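Local coordinates for protein ADP-ribosylating toxin CARDS (PDB 4TLV) that transfers ADP-ribose from NAD(+) to target proteins as a mono-ADP-ribosylating toxin and provokes vacuolation of mammalian cells, at residues D14-E19 with C232-P237; R61-W66 with E171-N176; R76-Y81 with W150-V155. All blocks are in the same frame, centred on the assembly; numbering follows the deposited sequence.

Interaction 1 (D14-E19 with C232-P237); sequences DLRSPE and CPDWSP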
loop_
_atom_site.group_PDB
_atom_site.type_symbol
_atom_site.label_atom_id
_atom_site.label_comp_id
_atom_site.label_asym_id
_atom_site.label_seq_id
_atom_site.Cartn_x
_atom_site.Cartn_y
_atom_site.Cartn_z
ATOM N N ASP A 14 -9.493 -14.598 11.243
ATOM C CA ASP A 14 -10.872 -15.005 11.440
ATOM C C ASP A 14 -10.962 -15.589 12.848
ATOM O O ASP A 14 -10.033 -16.234 13.305
ATOM C CB ASP A 14 -11.230 -16.068 10.392
ATOM C CG ASP A 14 -12.717 -16.206 10.172
ATOM O OD1 ASP A 14 -13.428 -16.604 11.117
ATOM O OD2 ASP A 14 -13.178 -15.947 9.037
ATOM N N LEU A 15 -12.069 -15.354 13.541
ATOM C CA LEU A 15 -12.201 -15.856 14.909
ATOM C C LEU A 15 -12.535 -17.351 14.961
ATOM O O LEU A 15 -12.368 -17.992 15.995
ATOM C CB LEU A 15 -13.217 -15.022 15.699
ATOM C CG LEU A 15 -12.585 -13.776 16.345
ATOM C CD1 LEU A 15 -12.097 -12.801 15.300
ATOM C CD2 LEU A 15 -13.546 -13.089 17.309
ATOM N N ARG A 16 -12.981 -17.915 13.842
ATOM C CA ARG A 16 -13.256 -19.349 13.793
ATOM C C ARG A 16 -11.962 -20.154 13.899
ATOM O O ARG A 16 -10.935 -19.780 13.331
ATOM C CB ARG A 16 -14.007 -19.717 12.521
ATOM C CG ARG A 16 -15.354 -19.034 12.390
ATOM C CD ARG A 16 -16.057 -19.466 11.119
ATOM N NE ARG A 16 -17.235 -18.645 10.857
ATOM C CZ ARG A 16 -18.467 -18.968 11.238
ATOM N NH1 ARG A 16 -18.683 -20.103 11.892
ATOM N NH2 ARG A 16 -19.484 -18.160 10.961
ATOM N N SER A 17 -12.025 -21.267 14.624
ATOM C CA SER A 17 -10.857 -22.098 14.912
ATOM C C SER A 17 -10.429 -22.970 13.736
ATOM O O SER A 17 -11.214 -23.247 12.836
ATOM C CB SER A 17 -11.158 -23.002 16.113
ATOM O OG SER A 17 -12.154 -23.942 15.762
ATOM N N PRO A 18 -9.167 -23.400 13.738
ATOM C CA PRO A 18 -8.712 -24.243 12.629
ATOM C C PRO A 18 -9.524 -25.528 12.501
ATOM O O PRO A 18 -9.695 -26.042 11.389
ATOM C CB PRO A 18 -7.255 -24.530 12.994
ATOM C CG PRO A 18 -6.835 -23.325 13.762
ATOM C CD PRO A 18 -8.050 -22.955 14.584
ATOM N N GLU A 19 -10.044 -26.037 13.614
ATOM C CA GLU A 19 -10.836 -27.253 13.527
ATOM C C GLU A 19 -11.964 -27.051 12.518
ATOM O O GLU A 19 -12.234 -27.923 11.691
ATOM C CB GLU A 19 -11.400 -27.654 14.893
ATOM C CG GLU A 19 -12.231 -28.934 14.840
ATOM C CD GLU A 19 -13.031 -29.168 16.112
ATOM O OE1 GLU A 19 -12.762 -28.477 17.121
ATOM O OE2 GLU A 19 -13.930 -30.038 16.101
ATOM N N CYS A 232 -15.128 -7.321 10.709
ATOM C CA CYS A 232 -16.192 -8.186 11.232
ATOM C C CYS A 232 -16.155 -9.527 10.504
ATOM O O CYS A 232 -17.097 -9.865 9.794
ATOM C CB CYS A 232 -17.566 -7.548 11.016
ATOM S SG CYS A 232 -17.671 -5.767 11.252
ATOM N N PRO A 233 -15.065 -10.293 10.682
ATOM C CA PRO A 233 -14.817 -11.481 9.851
ATOM C C PRO A 233 -15.850 -12.577 10.072
ATOM O O PRO A 233 -15.966 -13.454 9.231
ATOM C CB PRO A 233 -13.448 -11.989 10.316
ATOM C CG PRO A 233 -13.116 -11.229 11.566
ATOM C CD PRO A 233 -14.005 -10.037 11.672
ATOM N N ASP A 234 -16.592 -12.508 11.171
ATOM C CA ASP A 234 -17.569 -13.545 11.481
ATOM C C ASP A 234 -18.976 -12.995 11.708
ATOM O O ASP A 234 -19.770 -13.549 12.467
ATOM C CB ASP A 234 -17.070 -14.358 12.663
ATOM C CG ASP A 234 -15.718 -14.957 12.381
ATOM O OD1 ASP A 234 -15.671 -15.877 11.554
ATOM O OD2 ASP A 234 -14.711 -14.466 12.922
ATOM N N TRP A 235 -19.268 -11.909 11.011
ATOM C CA TRP A 235 -20.576 -11.275 11.024
ATOM C C TRP A 235 -21.717 -12.285 10.858
ATOM O O TRP A 235 -21.670 -13.132 9.973
ATOM C CB TRP A 235 -20.633 -10.260 9.886
ATOM C CG TRP A 235 -21.928 -9.548 9.761
ATOM C CD1 TRP A 235 -23.037 -9.980 9.101
ATOM C CD2 TRP A 235 -22.244 -8.265 10.295
ATOM N NE1 TRP A 235 -24.032 -9.041 9.192
ATOM C CE2 TRP A 235 -23.569 -7.975 9.919
ATOM C CE3 TRP A 235 -21.530 -7.323 11.040
ATOM C CZ2 TRP A 235 -24.201 -6.790 10.270
ATOM C CZ3 TRP A 235 -22.158 -6.141 11.391
ATOM C CH2 TRP A 235 -23.480 -5.883 11.003
ATOM N N SER A 236 -22.742 -12.171 11.706
ATOM C CA SER A 236 -23.937 -13.026 11.624
ATOM C C SER A 236 -25.199 -12.178 11.556
ATOM O O SER A 236 -25.242 -11.086 12.110
ATOM C CB SER A 236 -24.042 -13.954 12.843
ATOM O OG SER A 236 -23.195 -15.084 12.720
ATOM N N PRO A 237 -26.244 -12.683 10.883
ATOM C CA PRO A 237 -27.504 -11.930 10.835
ATOM C C PRO A 237 -28.141 -11.859 12.223
ATOM O O PRO A 237 -28.088 -12.844 12.962
ATOM C CB PRO A 237 -28.387 -12.768 9.898
ATOM C CG PRO A 237 -27.453 -13.733 9.210
ATOM C CD PRO A 237 -26.337 -13.971 10.177
#

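Interaction 2 (R61-W66 with E171-N176); sequences RFFGSW and ETTRIN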
loop_
_atom_site.group_PDB
_atom_site.type_symbol
_atom_site.label_atom_id
_atom_site.label_comp_id
_atom_site.label_asym_id
_atom_site.label_seq_id
_atom_site.Cartn_x
_atom_site.Cartn_y
_atom_site.Cartn_z
ATOM N N ARG A 61 -3.980 -5.921 10.632
ATOM C CA ARG A 61 -4.047 -4.528 11.111
ATOM C C ARG A 61 -5.323 -4.196 11.900
ATOM O O ARG A 61 -5.252 -3.566 12.974
ATOM C CB ARG A 61 -3.838 -3.534 9.961
ATOM C CG ARG A 61 -3.943 -2.033 10.353
ATOM C CD ARG A 61 -3.044 -1.652 11.533
ATOM N NE ARG A 61 -3.289 -0.261 11.912
ATOM C CZ ARG A 61 -4.302 0.136 12.684
ATOM N NH1 ARG A 61 -5.147 -0.761 13.177
ATOM N NH2 ARG A 61 -4.469 1.436 12.964
ATOM N N PHE A 62 -6.491 -4.601 11.397
ATOM C CA PHE A 62 -7.751 -4.230 12.068
ATOM C C PHE A 62 -7.747 -4.781 13.486
ATOM O O PHE A 62 -8.344 -4.207 14.394
ATOM C CB PHE A 62 -8.991 -4.770 11.322
ATOM C CG PHE A 62 -9.243 -6.242 11.551
ATOM C CD1 PHE A 62 -8.577 -7.202 10.793
ATOM C CD2 PHE A 62 -10.119 -6.671 12.540
ATOM C CE1 PHE A 62 -8.778 -8.567 11.008
ATOM C CE2 PHE A 62 -10.329 -8.048 12.765
ATOM C CZ PHE A 62 -9.659 -8.991 11.991
ATOM N N PHE A 63 -7.066 -5.906 13.655
ATOM C CA PHE A 63 -7.084 -6.645 14.908
ATOM C C PHE A 63 -6.290 -5.916 16.010
ATOM O O PHE A 63 -6.433 -6.226 17.197
ATOM C CB PHE A 63 -6.551 -8.069 14.654
ATOM C CG PHE A 63 -6.873 -9.047 15.746
ATOM C CD1 PHE A 63 -8.183 -9.408 16.006
ATOM C CD2 PHE A 63 -5.861 -9.628 16.491
ATOM C CE1 PHE A 63 -8.480 -10.326 17.002
ATOM C CE2 PHE A 63 -6.151 -10.540 17.487
ATOM C CZ PHE A 63 -7.466 -10.888 17.742
ATOM N N GLY A 64 -5.472 -4.941 15.618
ATOM C CA GLY A 64 -4.777 -4.090 16.571
ATOM C C GLY A 64 -5.516 -2.820 16.989
ATOM O O GLY A 64 -4.887 -1.886 17.501
ATOM N N SER A 65 -6.832 -2.752 16.754
ATOM C CA SER A 65 -7.622 -1.589 17.176
ATOM C C SER A 65 -7.459 -1.340 18.673
ATOM O O SER A 65 -7.415 -2.290 19.454
ATOM C CB SER A 65 -9.109 -1.820 16.915
ATOM O OG SER A 65 -9.384 -1.857 15.530
ATOM N N TRP A 66 -7.415 -0.072 19.066
ATOM C CA TRP A 66 -7.125 0.282 20.447
ATOM C C TRP A 66 -8.371 0.170 21.326
ATOM O O TRP A 66 -9.490 0.336 20.855
ATOM C CB TRP A 66 -6.566 1.700 20.525
ATOM C CG TRP A 66 -5.253 1.906 19.814
ATOM C CD1 TRP A 66 -4.528 0.983 19.092
ATOM C CD2 TRP A 66 -4.515 3.123 19.771
ATOM N NE1 TRP A 66 -3.377 1.573 18.615
ATOM C CE2 TRP A 66 -3.351 2.881 19.011
ATOM C CE3 TRP A 66 -4.731 4.405 20.299
ATOM C CZ2 TRP A 66 -2.403 3.880 18.767
ATOM C CZ3 TRP A 66 -3.789 5.390 20.058
ATOM C CH2 TRP A 66 -2.639 5.118 19.295
ATOM N N GLU A 171 -2.576 -0.730 21.487
ATOM C CA GLU A 171 -2.439 -2.163 21.345
ATOM C C GLU A 171 -1.533 -2.504 20.175
ATOM O O GLU A 171 -1.413 -1.732 19.219
ATOM C CB GLU A 171 -3.803 -2.804 21.063
ATOM C CG GLU A 171 -4.847 -2.542 22.113
ATOM C CD GLU A 171 -4.731 -3.478 23.302
ATOM O OE1 GLU A 171 -4.463 -4.682 23.104
ATOM O OE2 GLU A 171 -4.926 -2.997 24.433
ATOM N N THR A 172 -0.935 -3.683 20.235
ATOM C CA THR A 172 -0.274 -4.244 19.069
ATOM C C THR A 172 -0.729 -5.696 18.936
ATOM O O THR A 172 -1.524 -6.179 19.747
ATOM C CB THR A 172 1.268 -4.074 19.140
ATOM O OG1 THR A 172 1.842 -4.403 17.869
ATOM C CG2 THR A 172 1.887 -4.943 20.228
ATOM N N THR A 173 -0.276 -6.384 17.902
ATOM C CA THR A 173 -0.689 -7.760 17.682
ATOM C C THR A 173 0.530 -8.649 17.724
ATOM O O THR A 173 1.657 -8.186 17.549
ATOM C CB THR A 173 -1.401 -7.924 16.330
ATOM O OG1 THR A 173 -0.540 -7.447 15.291
ATOM C CG2 THR A 173 -2.688 -7.102 16.311
ATOM N N ARG A 174 0.304 -9.928 17.982
ATOM C CA ARG A 174 1.383 -10.900 17.965
ATOM C C ARG A 174 0.947 -12.132 17.186
ATOM O O ARG A 174 -0.189 -12.597 17.322
ATOM C CB ARG A 174 1.766 -11.294 19.396
ATOM C CG ARG A 174 2.314 -10.142 20.225
ATOM C CD ARG A 174 2.814 -10.655 21.563
ATOM N NE ARG A 174 1.804 -11.495 22.193
ATOM C CZ ARG A 174 2.023 -12.242 23.270
ATOM N NH1 ARG A 174 3.222 -12.247 23.839
ATOM N NH2 ARG A 174 1.042 -12.981 23.776
ATOM N N ILE A 175 1.842 -12.647 16.354
ATOM C CA ILE A 175 1.594 -13.923 15.704
ATOM C C ILE A 175 2.343 -15.009 16.480
ATOM O O ILE A 175 3.569 -15.074 16.477
ATOM C CB ILE A 175 2.018 -13.894 14.230
ATOM C CG1 ILE A 175 1.322 -12.731 13.513
ATOM C CG2 ILE A 175 1.691 -15.239 13.549
ATOM C CD1 ILE A 175 1.766 -12.530 12.080
ATOM N N ASN A 176 1.593 -15.853 17.167
ATOM C CA ASN A 176 2.202 -16.857 18.028
ATOM C C ASN A 176 2.616 -18.147 17.306
ATOM O O ASN A 176 1.861 -18.679 16.487
ATOM C CB ASN A 176 1.247 -17.162 19.175
ATOM C CG ASN A 176 0.917 -15.918 19.983
ATOM O OD1 ASN A 176 1.811 -15.274 20.537
ATOM N ND2 ASN A 176 -0.363 -15.551 20.023
HETATM O O HOH W 1 -2.488 -0.839 16.834
#

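Interaction 3 (R76-Y81 with W150-V155); sequences RRAYLY and WLVDAV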
loop_
_atom_site.group_PDB
_atom_site.type_symbol
_atom_site.label_atom_id
_atom_site.label_comp_id
_atom_site.label_asym_id
_atom_site.label_seq_id
_atom_site.Cartn_x
_atom_site.Cartn_y
_atom_site.Cartn_z
ATOM N N ARG A 76 -8.130 -10.620 23.579
ATOM C CA ARG A 76 -8.527 -10.668 22.186
ATOM C C ARG A 76 -7.649 -11.670 21.438
ATOM O O ARG A 76 -6.432 -11.498 21.376
ATOM C CB ARG A 76 -8.390 -9.263 21.621
ATOM C CG ARG A 76 -8.735 -9.138 20.186
ATOM C CD ARG A 76 -8.320 -7.768 19.715
ATOM N NE ARG A 76 -9.300 -6.749 20.063
ATOM C CZ ARG A 76 -9.078 -5.442 19.932
ATOM N NH1 ARG A 76 -7.890 -5.008 19.480
ATOM N NH2 ARG A 76 -10.040 -4.582 20.248
ATOM N N ARG A 77 -8.274 -12.734 20.925
ATOM C CA ARG A 77 -7.587 -13.827 20.222
ATOM C C ARG A 77 -8.328 -14.235 18.946
ATOM O O ARG A 77 -9.547 -14.149 18.877
ATOM C CB ARG A 77 -7.480 -15.070 21.109
ATOM C CG ARG A 77 -6.441 -15.002 22.213
ATOM C CD ARG A 77 -6.280 -16.371 22.890
ATOM N NE ARG A 77 -5.184 -16.367 23.860
ATOM C CZ ARG A 77 -5.282 -16.806 25.114
ATOM N NH1 ARG A 77 -6.430 -17.302 25.566
ATOM N NH2 ARG A 77 -4.227 -16.753 25.921
ATOM N N ALA A 78 -7.579 -14.696 17.948
ATOM C CA ALA A 78 -8.155 -15.094 16.657
ATOM C C ALA A 78 -7.116 -15.949 15.958
ATOM O O ALA A 78 -6.106 -16.305 16.568
ATOM C CB ALA A 78 -8.482 -13.853 15.809
ATOM N N TYR A 79 -7.363 -16.300 14.694
ATOM C CA TYR A 79 -6.407 -17.099 13.940
ATOM C C TYR A 79 -6.053 -16.439 12.631
ATOM O O TYR A 79 -6.919 -15.899 11.958
ATOM C CB TYR A 79 -6.954 -18.493 13.676
ATOM C CG TYR A 79 -7.170 -19.233 14.963
ATOM C CD1 TYR A 79 -6.134 -19.935 15.555
ATOM C CD2 TYR A 79 -8.393 -19.176 15.616
ATOM C CE1 TYR A 79 -6.312 -20.595 16.749
ATOM C CE2 TYR A 79 -8.582 -19.824 16.819
ATOM C CZ TYR A 79 -7.536 -20.537 17.377
ATOM O OH TYR A 79 -7.720 -21.196 18.573
ATOM N N LEU A 80 -4.773 -16.475 12.293
ATOM C CA LEU A 80 -4.315 -16.011 10.990
ATOM C C LEU A 80 -4.237 -17.226 10.094
ATOM O O LEU A 80 -3.547 -18.191 10.419
ATOM C CB LEU A 80 -2.933 -15.390 11.107
ATOM C CG LEU A 80 -2.211 -15.054 9.796
ATOM C CD1 LEU A 80 -2.905 -13.879 9.107
ATOM C CD2 LEU A 80 -0.770 -14.720 10.097
ATOM N N TYR A 81 -4.951 -17.183 8.974
ATOM C CA TYR A 81 -4.918 -18.276 8.015
ATOM C C TYR A 81 -4.135 -17.925 6.763
ATOM O O TYR A 81 -4.296 -16.836 6.203
ATOM C CB TYR A 81 -6.335 -18.647 7.611
ATOM C CG TYR A 81 -7.095 -19.244 8.751
ATOM C CD1 TYR A 81 -6.912 -20.579 9.099
ATOM C CD2 TYR A 81 -7.978 -18.482 9.502
ATOM C CE1 TYR A 81 -7.603 -21.137 10.150
ATOM C CE2 TYR A 81 -8.667 -19.036 10.569
ATOM C CZ TYR A 81 -8.479 -20.362 10.880
ATOM O OH TYR A 81 -9.154 -20.934 11.933
ATOM N N TRP A 150 -2.081 -19.697 12.454
ATOM C CA TRP A 150 -1.363 -19.310 13.672
ATOM C C TRP A 150 -2.344 -18.641 14.617
ATOM O O TRP A 150 -3.194 -17.866 14.186
ATOM C CB TRP A 150 -0.274 -18.268 13.393
ATOM C CG TRP A 150 0.822 -18.705 12.516
ATOM C CD1 TRP A 150 2.059 -19.130 12.900
ATOM C CD2 TRP A 150 0.801 -18.759 11.090
ATOM N NE1 TRP A 150 2.815 -19.442 11.797
ATOM C CE2 TRP A 150 2.063 -19.221 10.672
ATOM C CE3 TRP A 150 -0.160 -18.444 10.122
ATOM C CZ2 TRP A 150 2.390 -19.387 9.329
ATOM C CZ3 TRP A 150 0.163 -18.614 8.791
ATOM C CH2 TRP A 150 1.428 -19.081 8.407
ATOM N N LEU A 151 -2.218 -18.918 15.910
ATOM C CA LEU A 151 -2.970 -18.174 16.912
ATOM C C LEU A 151 -2.424 -16.752 16.963
ATOM O O LEU A 151 -1.213 -16.553 17.017
ATOM C CB LEU A 151 -2.819 -18.836 18.288
ATOM C CG LEU A 151 -3.431 -18.059 19.451
ATOM C CD1 LEU A 151 -4.946 -17.946 19.308
ATOM C CD2 LEU A 151 -3.056 -18.711 20.780
ATOM N N VAL A 152 -3.299 -15.754 16.916
ATOM C CA VAL A 152 -2.823 -14.377 17.047
ATOM C C VAL A 152 -3.544 -13.728 18.205
ATOM O O VAL A 152 -4.664 -14.106 18.535
ATOM C CB VAL A 152 -3.042 -13.540 15.774
ATOM C CG1 VAL A 152 -2.365 -14.208 14.584
ATOM C CG2 VAL A 152 -4.522 -13.351 15.506
ATOM N N ASP A 153 -2.893 -12.763 18.837
ATOM C CA ASP A 153 -3.540 -12.025 19.911
ATOM C C ASP A 153 -3.183 -10.543 19.845
ATOM O O ASP A 153 -2.214 -10.140 19.186
ATOM C CB ASP A 153 -3.227 -12.640 21.288
ATOM C CG ASP A 153 -1.743 -12.617 21.623
ATOM O OD1 ASP A 153 -1.007 -11.809 21.033
ATOM O OD2 ASP A 153 -1.311 -13.392 22.503
ATOM N N ALA A 154 -4.005 -9.731 20.494
ATOM C CA ALA A 154 -3.738 -8.310 20.578
ATOM C C ALA A 154 -3.405 -8.032 22.033
ATOM O O ALA A 154 -4.144 -8.456 22.918
ATOM C CB ALA A 154 -4.961 -7.523 20.157
ATOM N N VAL A 155 -2.307 -7.328 22.275
ATOM C CA VAL A 155 -1.893 -6.979 23.631
ATOM C C VAL A 155 -1.489 -5.507 23.738
ATOM O O VAL A 155 -0.969 -4.921 22.784
ATOM C CB VAL A 155 -0.721 -7.868 24.081
ATOM C CG1 VAL A 155 -1.161 -9.318 24.142
ATOM C CG2 VAL A 155 0.447 -7.710 23.125
HETATM O O HOH W 2 -4.816 -10.529 24.577
HETATM O O HOH W 3 -2.325 -15.610 23.634
#

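Interaction 1 (D14-E19 with C232-P237)
D234 turns its carboxylate into the bend that follows strand 9-14 and meets D14, L15 and R16 there. It takes a hydrogen bond from the backbone: L15 N donates to D234 OD2 at 2.9 Å, arriving on the syn side of the carboxylate and 18° out of its plane. The torsion about CA-CB (chi1 -57°) keeps CG beside D234's own backbone N, and from there the acid leans across the gap to the facing bend. D234 OD2 also lies against the start of the L15 side chain, 3.2 Å from L15 CB.

R16 runs past D234 in the opposite direction, its chain extended from CG to NE, with guanidinium and carboxylate planes 71° apart. A long salt bridge of 3.3 Å joins R16 NE to D234 OD1, though the placing of that oxygen is not secure, and the far end of R16 has a second acid in E20. The carboxylates of D14 and D234 are steeply inclined to one another; the very close spacing modelled between them is doubtful and carries no weight here. D14 also folds back on its own segment, where R16 N donates to D14 OD1; the position of this oxygen is less secure too, but the geometry fits an Asx turn. D14 OD2 pairs with R12. L15 CD1 also rests 4.2 Å from P233 CG in a modest apolar touch.

The 232-237 loop is pinned beyond the contact by the C232-C249 disulfide and by W235, whose ring packs edge-to-face with F44. The first-strand Y-R-x-D pattern resembles that of pertussis toxin subunit S1. In this mono-ADP-ribosyltransferase fold, the end of strand 9-14 and the turn leading into helix 18-24 thus meet a loop that probably belongs to the NAD(+)-binding pocket.

Interaction 2 (R61-W66 with E171-N176)
T173 lays its methyl group over the backbone at G64, with T173 CG2 only 3.6 Å from G64 N. A chi1 of 56° sets OG1 between the backbone N and carbonyl carbon of T173 and leaves CG2 to face the loop. On an oblique approach T173 CG2 also reaches the ring of F63, 4.1 Å from F63 CD2. Because G64 has no side chain, its main chain lies close to the strand.

No direct hydrogen bond crosses this contact; one water does the polar work. It donates to G64 O at 2.7 Å and to E171 O at 2.8 Å, and accepts from W66 NE1, sitting in the plane of the indole at its edge. Two backbone carbonyls and a ring N-H are thereby satisfied together in a buried place, and the indole gains a polar tether. The ring itself comes obliquely to the strand, W66 CD1 standing 3.5 Å from E171 N. E171 starts toward the loop: with chi1 at -58°, CG sits beside the backbone N, and E171 CG comes 3.7 Å from S65 O. The bend at chi2 (-82°) then leads the carboxylate away.

The loop keeps its shape through internal bonds. F62 O accepts both S65 N and S65 OG, the hydroxyl lying 2.8 Å away in the carbonyl plane, and G64 N donates to R61 O. On the strand, the hydroxyls of T172 and T173 bind a glycerol molecule that probably came from the crystallisation liquor.

Such a short 3-10 turn carries the chain from helix 56-60 into strand 67-68, the outermost neighbour of strand 168-181, and so closes one margin of the antiparallel sheet in the mono-ADP-ribosyltransferase domain.

Interaction 3 (R76-Y81 with W150-V155)
A78 and V152 form a hydrogen-bonded pair: V152 N donates to A78 O at 2.9 Å with an N-H...O angle of 180°, yet from above the carbonyl plane, and A78 N answers to V152 O at 3.0 Å. In the next such pair, L80 N reaches W150 O at 2.8 Å and W150 N returns the bond to L80 O, both donors lying in the carbonyl planes. Y79 and L151 between them, and R77 and D153 beyond A78, are non-hydrogen-bonded pairs. A water spans that last pair, accepting from R77 NE and donating to D153 OD2 at 2.7 Å; the same oxygen makes a salt bridge with R174.

These are two inner strands of the five-stranded antiparallel sheet of the mono-ADP-ribosyltransferase fold, flanked by strands 9-14 and 168-181.

On the face carrying A78, L80, W150 and V152, L80 and W150 run alongside each other in a common direction, L80 CD2 being 3.8 Å from W150 CE3. V152 CG1 presses on L80 CB at 3.7 Å. On the other face Y79 and L151 meet at a slant, Y79 CE1 lying 3.9 Å from L151 CD1.

Overall arrangement
Interactions 2 and 3 lie in the mono-ADP-ribosyltransferase domain, and interaction 1 joins that domain to segment 232-237. Interaction 1 meets interaction 3 through the neighbouring strand 9-14, where D14 N probably bonds to Y79 O at 3.0 Å; their centres are about 12 Å apart. Interaction 2 is nearer, about 8 Å between centres, and reaches it through the neighbouring strand 168-181 and through a probable hydrogen bond of R76 NH1 to S65 O at 2.8 Å. Segment 232-237, in the probable NAD(+)-binding region, touches the 61-66 loop directly, P233 CG packing 4.1 Å from F62 CZ, and meets the sheet through D14.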